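Long-range contact in beta sliding clamp (Borrelia burgdorferi, PDB 6DJ8), which probably forms a ring-shaped head-to-tail homodimer around DNA that tethers DNA polymerases and other proteins to it, making replication processive: residues A[278-283]-A[363-368]. Numbering follows the deposited sequence.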
loop_
_atom_site.group_PDB
_atom_site.type_symbol
_atom_site.label_atom_id
_atom_site.label_comp_id
_atom_site.label_asym_id
_atom_site.label_seq_id
_atom_site.Cartn_x
_atom_site.Cartn_y
_atom_site.Cartn_z
ATOM N N ASN A 278 21.567 -11.358 -34.597
ATOM C CA ASN A 278 21.858 -11.927 -33.285
ATOM C C ASN A 278 20.568 -12.371 -32.602
ATOM O O ASN A 278 19.655 -11.559 -32.404
ATOM C CB ASN A 278 22.609 -10.908 -32.436
ATOM C CG ASN A 278 23.794 -10.303 -33.172
ATOM O OD1 ASN A 278 24.816 -10.961 -33.365
ATOM N ND2 ASN A 278 23.664 -9.043 -33.580
ATOM N N LYS A 279 20.485 -13.657 -32.248
ATOM C CA LYS A 279 19.263 -14.215 -31.675
ATOM C C LYS A 279 19.561 -14.934 -30.371
ATOM O O LYS A 279 20.479 -15.755 -30.304
ATOM C CB LYS A 279 18.579 -15.197 -32.633
ATOM C CG LYS A 279 18.367 -14.694 -34.060
ATOM C CD LYS A 279 17.757 -15.792 -34.931
ATOM C CE LYS A 279 16.937 -15.231 -36.077
ATOM N NZ LYS A 279 17.645 -14.119 -36.759
ATOM N N SER A 280 18.739 -14.672 -29.351
ATOM C CA SER A 280 18.902 -15.307 -28.050
ATOM C C SER A 280 17.577 -15.904 -27.610
ATOM O O SER A 280 16.509 -15.463 -28.033
ATOM C CB SER A 280 19.398 -14.325 -26.964
ATOM O OG SER A 280 18.318 -13.582 -26.416
ATOM N N LEU A 281 17.667 -16.946 -26.790
ATOM C CA LEU A 281 16.507 -17.610 -26.205
ATOM C C LEU A 281 16.772 -17.703 -24.712
ATOM O O LEU A 281 17.773 -18.303 -24.305
ATOM C CB LEU A 281 16.292 -19.005 -26.793
ATOM C CG LEU A 281 14.978 -19.676 -26.395
ATOM C CD1 LEU A 281 13.796 -18.936 -26.988
ATOM C CD2 LEU A 281 14.954 -21.125 -26.813
ATOM N N VAL A 282 15.916 -17.073 -23.903
ATOM C CA VAL A 282 16.169 -16.921 -22.470
ATOM C C VAL A 282 14.982 -17.443 -21.674
ATOM O O VAL A 282 13.822 -17.196 -22.025
ATOM C CB VAL A 282 16.447 -15.455 -22.081
ATOM C CG1 VAL A 282 16.950 -15.385 -20.637
ATOM C CG2 VAL A 282 17.450 -14.823 -23.043
ATOM N N SER A 283 15.277 -18.152 -20.592
ATOM C CA SER A 283 14.240 -18.609 -19.683
ATOM C C SER A 283 13.600 -17.407 -18.992
ATOM O O SER A 283 14.296 -16.587 -18.389
ATOM C CB SER A 283 14.847 -19.578 -18.671
ATOM O OG SER A 283 14.039 -19.692 -17.519
ATOM N N ILE A 363 11.661 -16.739 -23.783
ATOM C CA ILE A 363 11.435 -15.529 -24.562
ATOM C C ILE A 363 12.540 -15.398 -25.602
ATOM O O ILE A 363 13.710 -15.677 -25.317
ATOM C CB ILE A 363 11.368 -14.287 -23.649
ATOM C CG1 ILE A 363 11.043 -13.035 -24.454
ATOM C CG2 ILE A 363 12.671 -14.107 -22.897
ATOM C CD1 ILE A 363 10.911 -11.763 -23.589
ATOM N N GLU A 364 12.171 -14.981 -26.812
ATOM C CA GLU A 364 13.158 -14.705 -27.848
ATOM C C GLU A 364 13.530 -13.231 -27.791
ATOM O O GLU A 364 12.653 -12.366 -27.718
ATOM C CB GLU A 364 12.620 -15.061 -29.239
ATOM C CG GLU A 364 11.905 -16.397 -29.328
ATOM C CD GLU A 364 11.224 -16.597 -30.681
ATOM O OE1 GLU A 364 10.270 -15.846 -30.973
ATOM O OE2 GLU A 364 11.625 -17.496 -31.437
ATOM N N ILE A 365 14.830 -12.953 -27.787
ATOM C CA ILE A 365 15.360 -11.594 -27.817
ATOM C C ILE A 365 16.344 -11.542 -28.977
ATOM O O ILE A 365 17.371 -12.239 -28.961
ATOM C CB ILE A 365 16.040 -11.195 -26.507
ATOM C CG1 ILE A 365 15.049 -11.302 -25.343
ATOM C CG2 ILE A 365 16.601 -9.782 -26.631
ATOM C CD1 ILE A 365 15.703 -11.246 -23.973
ATOM N N GLN A 366 16.024 -10.743 -29.991
ATOM C CA GLN A 366 16.798 -10.690 -31.221
ATOM C C GLN A 366 17.073 -9.235 -31.566
ATOM O O GLN A 366 16.290 -8.342 -31.224
ATOM C CB GLN A 366 16.042 -11.368 -32.353
ATOM C CG GLN A 366 15.552 -12.751 -31.983
ATOM C CD GLN A 366 14.649 -13.350 -33.032
ATOM O OE1 GLN A 366 14.300 -12.697 -34.013
ATOM N NE2 GLN A 366 14.277 -14.607 -32.840
ATOM N N PHE A 367 18.185 -9.000 -32.254
ATOM C CA PHE A 367 18.571 -7.640 -32.605
ATOM C C PHE A 367 19.672 -7.675 -33.652
ATOM O O PHE A 367 20.442 -8.633 -33.741
ATOM C CB PHE A 367 19.079 -6.850 -31.398
ATOM C CG PHE A 367 20.269 -7.461 -30.737
ATOM C CD1 PHE A 367 20.125 -8.482 -29.808
ATOM C CD2 PHE A 367 21.550 -7.018 -31.051
ATOM C CE1 PHE A 367 21.249 -9.044 -29.190
ATOM C CE2 PHE A 367 22.671 -7.571 -30.441
ATOM C CZ PHE A 367 22.521 -8.588 -29.516
ATOM N N ASN A 368 19.736 -6.606 -34.430
ATOM C CA ASN A 368 20.918 -6.273 -35.201
ATOM C C ASN A 368 21.759 -5.302 -34.387
ATOM O O ASN A 368 21.216 -4.473 -33.650
ATOM C CB ASN A 368 20.532 -5.666 -36.545
ATOM C CG ASN A 368 19.963 -6.694 -37.493
ATOM O OD1 ASN A 368 20.518 -7.787 -37.637
ATOM N ND2 ASN A 368 18.856 -6.359 -38.141
HETATM O O HOH W 1 15.884 -15.920 -30.611
#
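The Phe367 ring carries Asn278 CB over one face, a CH-pi contact with CB 3.9 Å from the ring centroid; Asn278 ND2 lies above the same face, just past its rim at CE2, the amide plane turned 34° from the ring. Phe308 also meets this ring, and Leu373 and Met344 touch it. Asn278 and Phe367 are a hydrogen-bonded pair of an antiparallel beta ladder, part of the sheet that runs from the C-terminal clamp domain into the central one; strand 335-338 flanks 278-283 on its far side and strand 373-376 flanks 363-367. Phe367 CG sits between its backbone N and carbonyl carbon (chi1 59°), which brings the ring over Asn278. Asn278 grips Phe367 O twice: N approaches at 3.1 Å and ND2, from the opposite face of the carbonyl plane, at 3.3 Å, while OD1 accepts from Ala340 N. Ser280-Ile365 and Val282-Ile363 are the further hydrogen-bonded pairs; with Asn278 and Phe367 their side chains form the buried face, where Val282 CG2 meets Ile365 CD1 at 4.1 Å. On the other face, at non-hydrogen-bonded pairs, Lys279 CB and CG lie across Gln366 CG, and Leu281 CD1 touches Glu364 CG at 3.9 Å; the Glu364 carboxylate reaches on to Ser376 OG. A water there links Ser280 O to Gln366 NE2, giving that backbone oxygen a second donor besides Ile365 N. With chi1 at 83° Ser280 OG faces the partner strand, and Ile365 O accepts from both Ser280 N, at 2.8 Å, and Ser280 OG, which lies in the carbonyl plane on a lone pair at 3.0 Å.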